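Local coordinates for protein minor fimbrium anchoring subunit Mfa2 (PDB 5NFI) that anchors the minor fimbriae of Porphyromonas gingivalis in the outer membrane through its interaction with Mfa1 and regulates fimbrial length, at residues Y6-S11 against P19-E24; A26-Y31 against K54-P59; T110-A115 against T201-E206. All coordinates share one frame; numbering follows the deposited sequence.

Interaction 1 of 3, residues Y6-S11 against P19-E24; sequences YVNFYS and PSYPAE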
loop_
_atom_site.group_PDB
_atom_site.type_symbol
_atom_site.label_atom_id
_atom_site.label_comp_id
_atom_site.label_asym_id
_atom_site.label_seq_id
_atom_site.Cartn_x
_atom_site.Cartn_y
_atom_site.Cartn_z
ATOM N N TYR A 6 -22.282 -11.854 7.331
ATOM C CA TYR A 6 -21.413 -12.668 6.499
ATOM C C TYR A 6 -20.786 -11.767 5.442
ATOM O O TYR A 6 -21.474 -10.973 4.810
ATOM C CB TYR A 6 -22.165 -13.829 5.849
ATOM C CG TYR A 6 -22.559 -14.919 6.816
ATOM C CD1 TYR A 6 -21.622 -15.836 7.282
ATOM C CD2 TYR A 6 -23.874 -15.040 7.258
ATOM C CE1 TYR A 6 -21.992 -16.841 8.173
ATOM C CE2 TYR A 6 -24.238 -16.024 8.130
ATOM C CZ TYR A 6 -23.299 -16.924 8.590
ATOM O OH TYR A 6 -23.681 -17.917 9.471
ATOM N N VAL A 7 -19.475 -11.889 5.268
ATOM C CA VAL A 7 -18.749 -11.046 4.330
ATOM C C VAL A 7 -17.995 -11.876 3.304
ATOM O O VAL A 7 -17.285 -12.824 3.640
ATOM C CB VAL A 7 -17.748 -10.119 5.041
ATOM C CG1 VAL A 7 -17.023 -9.266 4.026
ATOM C CG2 VAL A 7 -18.462 -9.230 6.037
ATOM N N ASN A 8 -18.185 -11.504 2.044
ATOM C CA ASN A 8 -17.513 -12.118 0.921
ATOM C C ASN A 8 -16.392 -11.218 0.411
ATOM O O ASN A 8 -16.583 -10.011 0.219
ATOM C CB ASN A 8 -18.500 -12.392 -0.201
ATOM C CG ASN A 8 -17.819 -12.853 -1.460
ATOM O OD1 ASN A 8 -17.475 -12.044 -2.330
ATOM N ND2 ASN A 8 -17.596 -14.160 -1.562
ATOM N N PHE A 9 -15.220 -11.788 0.184
ATOM C CA PHE A 9 -14.110 -10.938 -0.201
ATOM C C PHE A 9 -13.709 -11.207 -1.629
ATOM O O PHE A 9 -13.481 -12.364 -2.019
ATOM C CB PHE A 9 -12.920 -11.124 0.744
ATOM C CG PHE A 9 -13.183 -10.645 2.148
ATOM C CD1 PHE A 9 -13.383 -9.297 2.409
ATOM C CD2 PHE A 9 -13.228 -11.540 3.210
ATOM C CE1 PHE A 9 -13.620 -8.853 3.704
ATOM C CE2 PHE A 9 -13.453 -11.098 4.508
ATOM C CZ PHE A 9 -13.646 -9.753 4.756
ATOM N N TYR A 10 -13.657 -10.118 -2.400
ATOM C CA TYR A 10 -13.244 -10.138 -3.794
ATOM C C TYR A 10 -12.193 -9.055 -4.061
ATOM O O TYR A 10 -11.820 -8.300 -3.160
ATOM C CB TYR A 10 -14.462 -9.961 -4.717
ATOM C CG TYR A 10 -15.163 -8.609 -4.679
ATOM C CD1 TYR A 10 -16.021 -8.275 -3.642
ATOM C CD2 TYR A 10 -14.993 -7.685 -5.710
ATOM C CE1 TYR A 10 -16.690 -7.053 -3.621
ATOM C CE2 TYR A 10 -15.649 -6.452 -5.697
ATOM C CZ TYR A 10 -16.503 -6.145 -4.650
ATOM O OH TYR A 10 -17.163 -4.931 -4.622
ATOM N N SER A 11 -11.705 -8.993 -5.293
ATOM C CA SER A 11 -10.798 -7.925 -5.679
ATOM C C SER A 11 -11.083 -7.507 -7.115
ATOM O O SER A 11 -10.857 -8.264 -8.063
ATOM C CB SER A 11 -9.342 -8.347 -5.520
ATOM O OG SER A 11 -8.466 -7.241 -5.699
ATOM N N PRO A 19 -14.679 -9.414 -11.198
ATOM C CA PRO A 19 -14.016 -9.463 -9.890
ATOM C C PRO A 19 -13.037 -10.619 -9.799
ATOM O O PRO A 19 -13.267 -11.664 -10.407
ATOM C CB PRO A 19 -15.175 -9.655 -8.912
ATOM C CG PRO A 19 -16.224 -10.309 -9.708
ATOM C CD PRO A 19 -16.108 -9.738 -11.094
ATOM N N SER A 20 -11.955 -10.420 -9.050
ATOM C CA SER A 20 -10.937 -11.440 -8.864
ATOM C C SER A 20 -10.950 -11.885 -7.411
ATOM O O SER A 20 -11.551 -11.224 -6.567
ATOM C CB SER A 20 -9.560 -10.903 -9.248
ATOM O OG SER A 20 -9.669 -9.986 -10.321
ATOM N N TYR A 21 -10.276 -12.992 -7.118
ATOM C CA TYR A 21 -10.262 -13.549 -5.769
ATOM C C TYR A 21 -8.862 -14.010 -5.392
ATOM O O TYR A 21 -8.631 -15.207 -5.185
ATOM C CB TYR A 21 -11.247 -14.714 -5.667
ATOM C CG TYR A 21 -12.659 -14.302 -5.960
ATOM C CD1 TYR A 21 -13.420 -13.653 -4.998
ATOM C CD2 TYR A 21 -13.230 -14.544 -7.201
ATOM C CE1 TYR A 21 -14.721 -13.267 -5.261
ATOM C CE2 TYR A 21 -14.532 -14.161 -7.477
ATOM C CZ TYR A 21 -15.275 -13.521 -6.504
ATOM O OH TYR A 21 -16.575 -13.137 -6.760
ATOM N N PRO A 22 -7.934 -13.053 -5.261
ATOM C CA PRO A 22 -6.489 -13.299 -5.243
ATOM C C PRO A 22 -6.062 -14.347 -4.238
ATOM O O PRO A 22 -6.407 -14.246 -3.061
ATOM C CB PRO A 22 -5.908 -11.936 -4.863
ATOM C CG PRO A 22 -6.964 -10.956 -5.160
ATOM C CD PRO A 22 -8.251 -11.661 -4.896
ATOM N N ALA A 23 -5.315 -15.343 -4.702
ATOM C CA ALA A 23 -4.721 -16.329 -3.807
ATOM C C ALA A 23 -3.742 -15.682 -2.830
ATOM O O ALA A 23 -3.460 -16.238 -1.773
ATOM C CB ALA A 23 -4.022 -17.399 -4.606
ATOM N N GLU A 24 -3.233 -14.505 -3.203
ATOM C CA GLU A 24 -2.228 -13.778 -2.436
ATOM C C GLU A 24 -2.694 -13.471 -1.033
ATOM O O GLU A 24 -1.872 -13.279 -0.138
ATOM C CB GLU A 24 -1.861 -12.462 -3.136
ATOM C CG GLU A 24 -0.887 -12.584 -4.297
ATOM C CD GLU A 24 -1.498 -13.249 -5.518
ATOM O OE1 GLU A 24 -2.695 -13.602 -5.483
ATOM O OE2 GLU A 24 -0.774 -13.399 -6.527
#

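Interaction 2 of 3, residues A26-Y31 against K54-P59; sequences ARLNVY and KEWLIP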
loop_
_atom_site.group_PDB
_atom_site.type_symbol
_atom_site.label_atom_id
_atom_site.label_comp_id
_atom_site.label_asym_id
_atom_site.label_seq_id
_atom_site.Cartn_x
_atom_site.Cartn_y
_atom_site.Cartn_z
ATOM N N ALA A 26 -3.789 -14.501 2.318
ATOM C CA ALA A 26 -3.695 -15.745 3.105
ATOM C C ALA A 26 -4.282 -15.641 4.502
ATOM O O ALA A 26 -4.512 -16.658 5.155
ATOM C CB ALA A 26 -2.254 -16.206 3.213
ATOM N N ARG A 27 -4.521 -14.426 4.972
ATOM C CA ARG A 27 -5.096 -14.258 6.288
ATOM C C ARG A 27 -5.823 -12.931 6.363
ATOM O O ARG A 27 -5.633 -12.075 5.515
ATOM C CB ARG A 27 -4.015 -14.360 7.357
ATOM C CG ARG A 27 -3.012 -13.232 7.353
ATOM C CD ARG A 27 -1.895 -13.482 8.357
ATOM N NE ARG A 27 -2.371 -13.722 9.717
ATOM C CZ ARG A 27 -2.854 -12.788 10.535
ATOM N NH1 ARG A 27 -2.972 -11.525 10.149
ATOM N NH2 ARG A 27 -3.250 -13.129 11.748
ATOM N N LEU A 28 -6.681 -12.769 7.365
ATOM C CA LEU A 28 -7.568 -11.612 7.442
ATOM C C LEU A 28 -7.683 -11.083 8.868
ATOM O O LEU A 28 -7.674 -11.844 9.831
ATOM C CB LEU A 28 -8.975 -11.961 6.918
ATOM C CG LEU A 28 -9.146 -12.107 5.400
ATOM C CD1 LEU A 28 -10.483 -12.719 5.086
ATOM C CD2 LEU A 28 -8.972 -10.761 4.659
ATOM N N ASN A 29 -7.771 -9.764 8.981
ATOM C CA ASN A 29 -8.127 -9.092 10.208
ATOM C C ASN A 29 -9.340 -8.226 9.863
ATOM O O ASN A 29 -9.222 -7.241 9.137
ATOM C CB ASN A 29 -6.971 -8.239 10.753
ATOM C CG ASN A 29 -5.766 -9.068 11.206
ATOM O OD1 ASN A 29 -5.028 -9.628 10.394
ATOM N ND2 ASN A 29 -5.527 -9.087 12.503
ATOM N N VAL A 30 -10.509 -8.604 10.357
ATOM C CA VAL A 30 -11.741 -7.925 9.991
ATOM C C VAL A 30 -12.378 -7.281 11.216
ATOM O O VAL A 30 -12.641 -7.954 12.224
ATOM C CB VAL A 30 -12.724 -8.898 9.326
ATOM C CG1 VAL A 30 -13.899 -8.148 8.762
ATOM C CG2 VAL A 30 -12.017 -9.642 8.226
ATOM N N TYR A 31 -12.605 -5.974 11.127
ATOM C CA TYR A 31 -13.115 -5.187 12.246
ATOM C C TYR A 31 -14.481 -4.612 11.919
ATOM O O TYR A 31 -14.779 -4.314 10.756
ATOM C CB TYR A 31 -12.140 -4.051 12.602
ATOM C CG TYR A 31 -10.750 -4.552 12.872
ATOM C CD1 TYR A 31 -10.425 -5.100 14.098
ATOM C CD2 TYR A 31 -9.766 -4.506 11.887
ATOM C CE1 TYR A 31 -9.168 -5.580 14.348
ATOM C CE2 TYR A 31 -8.500 -4.994 12.126
ATOM C CZ TYR A 31 -8.212 -5.530 13.367
ATOM O OH TYR A 31 -6.963 -6.028 13.634
ATOM N N LYS A 54 -17.322 -17.932 -1.053
ATOM C CA LYS A 54 -16.910 -18.129 0.329
ATOM C C LYS A 54 -17.254 -16.910 1.176
ATOM O O LYS A 54 -17.107 -15.766 0.733
ATOM C CB LYS A 54 -15.414 -18.436 0.433
ATOM C CG LYS A 54 -15.005 -18.810 1.852
ATOM C CD LYS A 54 -13.754 -19.678 1.910
ATOM C CE LYS A 54 -13.516 -20.212 3.340
ATOM N NZ LYS A 54 -14.715 -20.094 4.236
ATOM N N GLU A 55 -17.720 -17.164 2.398
ATOM C CA GLU A 55 -18.081 -16.095 3.316
ATOM C C GLU A 55 -17.432 -16.272 4.679
ATOM O O GLU A 55 -17.055 -17.376 5.067
ATOM C CB GLU A 55 -19.596 -16.024 3.474
ATOM C CG GLU A 55 -20.329 -15.763 2.197
ATOM C CD GLU A 55 -21.804 -15.577 2.425
ATOM O OE1 GLU A 55 -22.551 -16.580 2.361
ATOM O OE2 GLU A 55 -22.218 -14.424 2.667
ATOM N N TRP A 56 -17.302 -15.166 5.401
ATOM C CA TRP A 56 -16.752 -15.179 6.753
ATOM C C TRP A 56 -17.706 -14.442 7.678
ATOM O O TRP A 56 -18.090 -13.309 7.389
ATOM C CB TRP A 56 -15.358 -14.530 6.789
ATOM C CG TRP A 56 -14.258 -15.430 6.300
ATOM C CD1 TRP A 56 -13.512 -16.292 7.048
ATOM C CD2 TRP A 56 -13.790 -15.561 4.954
ATOM N NE1 TRP A 56 -12.607 -16.954 6.252
ATOM C CE2 TRP A 56 -12.757 -16.525 4.964
ATOM C CE3 TRP A 56 -14.142 -14.960 3.742
ATOM C CZ2 TRP A 56 -12.081 -16.903 3.814
ATOM C CZ3 TRP A 56 -13.466 -15.332 2.600
ATOM C CH2 TRP A 56 -12.447 -16.295 2.643
ATOM N N LEU A 57 -18.097 -15.079 8.780
ATOM C CA LEU A 57 -19.011 -14.456 9.731
ATOM C C LEU A 57 -18.289 -13.479 10.647
ATOM O O LEU A 57 -17.283 -13.814 11.259
ATOM C CB LEU A 57 -19.728 -15.516 10.567
ATOM C CG LEU A 57 -20.741 -14.999 11.601
ATOM C CD1 LEU A 57 -21.852 -14.156 10.958
ATOM C CD2 LEU A 57 -21.332 -16.150 12.383
ATOM N N ILE A 58 -18.825 -12.270 10.724
ATOM C CA ILE A 58 -18.335 -11.215 11.590
ATOM C C ILE A 58 -19.378 -11.027 12.682
ATOM O O ILE A 58 -20.447 -10.451 12.444
ATOM C CB ILE A 58 -18.107 -9.885 10.823
ATOM C CG1 ILE A 58 -17.275 -10.115 9.558
ATOM C CG2 ILE A 58 -17.426 -8.860 11.697
ATOM C CD1 ILE A 58 -15.941 -10.795 9.820
ATOM N N PRO A 59 -19.099 -11.575 13.870
ATOM C CA PRO A 59 -19.978 -11.446 15.032
ATOM C C PRO A 59 -20.337 -9.999 15.356
ATOM O O PRO A 59 -19.454 -9.134 15.362
ATOM C CB PRO A 59 -19.144 -12.063 16.150
ATOM C CG PRO A 59 -18.365 -13.106 15.465
ATOM C CD PRO A 59 -18.030 -12.557 14.113
#

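Interaction 3 of 3, residues T110-A115 against T201-E206; sequences TTLWYA and TTLKLE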
loop_
_atom_site.group_PDB
_atom_site.type_symbol
_atom_site.label_atom_id
_atom_site.label_comp_id
_atom_site.label_asym_id
_atom_site.label_seq_id
_atom_site.Cartn_x
_atom_site.Cartn_y
_atom_site.Cartn_z
ATOM N N THR A 110 5.789 -9.710 -0.162
ATOM C CA THR A 110 4.557 -9.674 0.613
ATOM C C THR A 110 3.494 -8.803 -0.046
ATOM O O THR A 110 3.792 -7.794 -0.663
ATOM C CB THR A 110 4.785 -9.139 2.037
ATOM O OG1 THR A 110 4.722 -7.707 2.027
ATOM C CG2 THR A 110 6.119 -9.602 2.592
ATOM N N THR A 111 2.240 -9.181 0.114
ATOM C CA THR A 111 1.136 -8.348 -0.338
ATOM C C THR A 111 0.396 -7.841 0.872
ATOM O O THR A 111 0.333 -8.529 1.889
ATOM C CB THR A 111 0.186 -9.117 -1.238
ATOM O OG1 THR A 111 0.014 -10.448 -0.721
ATOM C CG2 THR A 111 0.771 -9.199 -2.634
ATOM N N LEU A 112 -0.131 -6.629 0.786
ATOM C CA LEU A 112 -0.946 -6.107 1.866
ATOM C C LEU A 112 -2.224 -5.586 1.280
ATOM O O LEU A 112 -2.196 -4.860 0.282
ATOM C CB LEU A 112 -0.229 -5.001 2.621
ATOM C CG LEU A 112 -1.044 -4.422 3.779
ATOM C CD1 LEU A 112 -1.006 -5.375 4.950
ATOM C CD2 LEU A 112 -0.546 -3.037 4.176
ATOM N N TRP A 113 -3.349 -5.936 1.889
ATOM C CA TRP A 113 -4.634 -5.632 1.258
ATOM C C TRP A 113 -5.624 -4.924 2.168
ATOM O O TRP A 113 -5.682 -5.213 3.358
ATOM C CB TRP A 113 -5.280 -6.913 0.755
ATOM C CG TRP A 113 -4.447 -7.690 -0.199
ATOM C CD1 TRP A 113 -3.377 -8.485 0.099
ATOM C CD2 TRP A 113 -4.639 -7.782 -1.612
ATOM N NE1 TRP A 113 -2.883 -9.053 -1.047
ATOM C CE2 TRP A 113 -3.643 -8.641 -2.112
ATOM C CE3 TRP A 113 -5.547 -7.209 -2.507
ATOM C CZ2 TRP A 113 -3.535 -8.946 -3.462
ATOM C CZ3 TRP A 113 -5.443 -7.514 -3.835
ATOM C CH2 TRP A 113 -4.442 -8.373 -4.306
ATOM N N TYR A 114 -6.419 -4.018 1.606
ATOM C CA TYR A 114 -7.471 -3.381 2.381
ATOM C C TYR A 114 -8.847 -3.395 1.695
ATOM O O TYR A 114 -8.956 -3.281 0.487
ATOM C CB TYR A 114 -7.102 -1.939 2.721
ATOM C CG TYR A 114 -8.226 -1.284 3.480
ATOM C CD1 TYR A 114 -8.523 -1.675 4.791
ATOM C CD2 TYR A 114 -9.037 -0.342 2.880
ATOM C CE1 TYR A 114 -9.578 -1.115 5.487
ATOM C CE2 TYR A 114 -10.090 0.221 3.565
ATOM C CZ TYR A 114 -10.360 -0.171 4.865
ATOM O OH TYR A 114 -11.403 0.401 5.548
ATOM N N ALA A 115 -9.904 -3.539 2.479
ATOM C CA ALA A 115 -11.243 -3.357 1.936
ATOM C C ALA A 115 -12.134 -2.584 2.903
ATOM O O ALA A 115 -12.019 -2.728 4.126
ATOM C CB ALA A 115 -11.871 -4.702 1.604
ATOM N N THR A 201 9.909 -2.733 -2.494
ATOM C CA THR A 201 8.525 -3.002 -2.205
ATOM C C THR A 201 8.080 -1.989 -1.169
ATOM O O THR A 201 8.573 -1.973 -0.033
ATOM C CB THR A 201 8.279 -4.432 -1.697
ATOM O OG1 THR A 201 8.779 -5.373 -2.649
ATOM C CG2 THR A 201 6.792 -4.654 -1.527
ATOM N N THR A 202 7.160 -1.125 -1.559
ATOM C CA THR A 202 6.709 -0.110 -0.639
ATOM C C THR A 202 5.219 -0.305 -0.398
ATOM O O THR A 202 4.602 -1.181 -0.992
ATOM C CB THR A 202 7.002 1.303 -1.174
ATOM O OG1 THR A 202 6.559 2.280 -0.226
ATOM C CG2 THR A 202 6.295 1.532 -2.488
ATOM N N LEU A 203 4.631 0.497 0.471
ATOM C CA LEU A 203 3.213 0.351 0.693
ATOM C C LEU A 203 2.500 1.340 -0.217
ATOM O O LEU A 203 2.864 1.458 -1.388
ATOM C CB LEU A 203 2.862 0.535 2.170
ATOM C CG LEU A 203 3.522 -0.543 3.043
ATOM C CD1 LEU A 203 3.269 -0.300 4.507
ATOM C CD2 LEU A 203 3.029 -1.933 2.644
ATOM N N LYS A 204 1.477 2.021 0.298
ATOM C CA LYS A 204 0.543 2.762 -0.553
ATOM C C LYS A 204 1.181 3.986 -1.213
ATOM O O LYS A 204 1.915 4.750 -0.581
ATOM C CB LYS A 204 -0.689 3.184 0.259
ATOM C CG LYS A 204 -1.795 3.852 -0.544
ATOM C CD LYS A 204 -3.050 3.007 -0.548
ATOM C CE LYS A 204 -4.303 3.844 -0.340
ATOM N NZ LYS A 204 -4.538 4.818 -1.459
ATOM N N LEU A 205 0.895 4.151 -2.499
ATOM C CA LEU A 205 1.372 5.300 -3.240
ATOM C C LEU A 205 0.238 6.254 -3.524
ATOM O O LEU A 205 -0.545 6.047 -4.436
ATOM C CB LEU A 205 2.016 4.867 -4.550
ATOM C CG LEU A 205 3.157 3.883 -4.359
ATOM C CD1 LEU A 205 3.623 3.384 -5.699
ATOM C CD2 LEU A 205 4.275 4.542 -3.594
ATOM N N GLU A 206 0.151 7.319 -2.752
ATOM C CA GLU A 206 -0.860 8.299 -3.047
ATOM C C GLU A 206 -0.355 9.676 -2.694
ATOM O O GLU A 206 0.590 9.832 -1.945
ATOM C CB GLU A 206 -2.153 7.994 -2.293
ATOM C CG GLU A 206 -2.110 8.354 -0.821
ATOM C CD GLU A 206 -3.329 7.865 -0.070
ATOM O OE1 GLU A 206 -3.722 8.520 0.920
ATOM O OE2 GLU A 206 -3.891 6.824 -0.463
#

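Interaction 1 of 3, residues Y6-S11 against P19-E24
Ser11 and Ser20 form a single antiparallel bridge of the hydrogen-bonded kind, with CA atoms 4.7 Å apart, and the touching parts, 8-11 and 19-22, run almost at right angles (88°). Ser11 N donates to Ser20 O and Ser20 N returns the bond to Ser11 O, each at 2.6 Å. Ser20 OG adds a weak bond to the same Ser11 O at 3.1 Å, a second donor that a short hydroxyl side chain can supply from beside its own amide. The hydroxyl of Ser11 turns instead to Leu139 O.

Tyr21 covers the end of strand 3-10. Its ring brings one edge up to the backbone: Phe9 O lies in the plane of the ring at that edge, 3.2 Å from Tyr21 CD1, while CE1 meets Tyr10 CB at 3.4 Å. The torsion that sets Tyr21 CG anti to its carbonyl carbon (chi1 -60°) swings the ring back along the strand. Asn8 lies near the same edge, but its amide nitrogen is engaged by Lys54 O and Ser51 O. Pro19 and Pro22, one before and one after Ser20 and Tyr21, add apolar contacts: Pro19 CB touches Tyr10 CD2 at 3.8 Å, the two side chains crossing at a slant, and Pro22 CD packs on Ser11 CB at 3.5 Å. Proline, with its fixed phi, fits a segment with no regular strand pairing. The Tyr10 ring also makes a cation-pi contact with Arg136.

This is an isolated beta bridge closing a loop. Within that loop Cys15 forms a disulfide with Cys246, so the excursion is tied down at its neck and at a point inside it.

Interaction 2 of 3, residues A26-Y31 against K54-P59
Leu28 sets its CD1 methyl over the middle of one face of the Trp56 indole, 4.3 Å above the plane. Lys54 NZ lies over the opposite face, 4.0 Å from the plane and offset toward the rim, so the ring is sandwiched between an aliphatic branch and the end of a lysine. A broad indole suits this spot, offering a flat apolar surface to the leucine. Phe45 also meets the ring, its plane inclined by about 40°.

Two residues further along both strands, Val30 and Ile58 cross at about a right angle. The end of the isoleucine does the touching: CD1 rests against Val30 CG1 at 3.5 Å. On Val30, CG1 stands opposite the backbone N (chi1 -171°), and this is the branch that receives the isoleucine. Valine and isoleucine, beta-branched and at home in strands, pack here through apolar methyls.

Strands 28-33 and 56-60 are not direct hydrogen-bonding neighbours; the first pairs with 39-45 and 64-72, the second with 3-10. They meet through side chains, with the CA atoms of Val30 and Ile58 7.5 Å apart, consistent with the interior of a transthyretin-like beta sandwich. Phe9 packs against both Leu28 and Val30, and Ile68 against both Val30 and Ile58. Arg27, just before the strand, and Asn29 take no part in this packing; Arg27 NH1 makes a weak bond to Asn29 OD1 and its NH2 a salt bridge to Glu46.

Interaction 3 of 3, residues T110-A115 against T201-E206
Leu112 and Leu203 carry most of this contact, meeting tip to tip through their CD2 methyls, which lie 4.0 Å apart. The two side chains approach at a slant and engage by these single branches rather than along their lengths. The CB of Leu112 is directed toward the other segment. Leu203 reaches across differently: its CB leaves to the flank, and CG lies anti to the carbonyl carbon (chi1 -63°), which carries the branched end back to its partner. Leucine suits both places, since a flexible stem with two methyls can bridge backbones whose CA atoms are 7.8 Å apart. Tyr78 packs on both leucines.

Both segments pair with the long strand 133-151, one after the other along it: Leu112 shares backbone hydrogen bonds with Tyr142, and Thr202 with Asn144. This places the contact at the middle of the elongated chain, about 2 Å from its centre, where strand 133-151 continues from one lobe into the other; two transthyretin-like lobes of this kind are consistent with the fimbrillin superfamily.

Thr201 is the third contributor. Its CG2 methyl turns to the backbone of the other segment, 4.4 Å from Thr110 O, while its hydroxyl is bonded to Asp108. The threonine thus divides its two branches between a loose van der Waals contact with a carbonyl oxygen and a polar anchor. The hydroxyl of Thr110 bonds to Ile107 O, three residues earlier in the chain.

Interaction 1 is partly buried and held chiefly by backbone bonds, whereas interactions 2 and 3 are buried and rely on apolar side chains. Interactions 1 and 2 touch: strands 3-10 and 56-60 are neighbours in the sheet, Val7 N lies 2.9 Å from Trp56 O, and Phe9 packs on Leu28, so the strand that leads into the bridge also helps line the interior. Interaction 3 sits near the centre of the chain, about 19 Å from interaction 2 between centres, and does not touch it. Trp113 connects it to interaction 1, packing against Ser11, Pro22 and Glu24, so the loop behind the bridge also borders the central region.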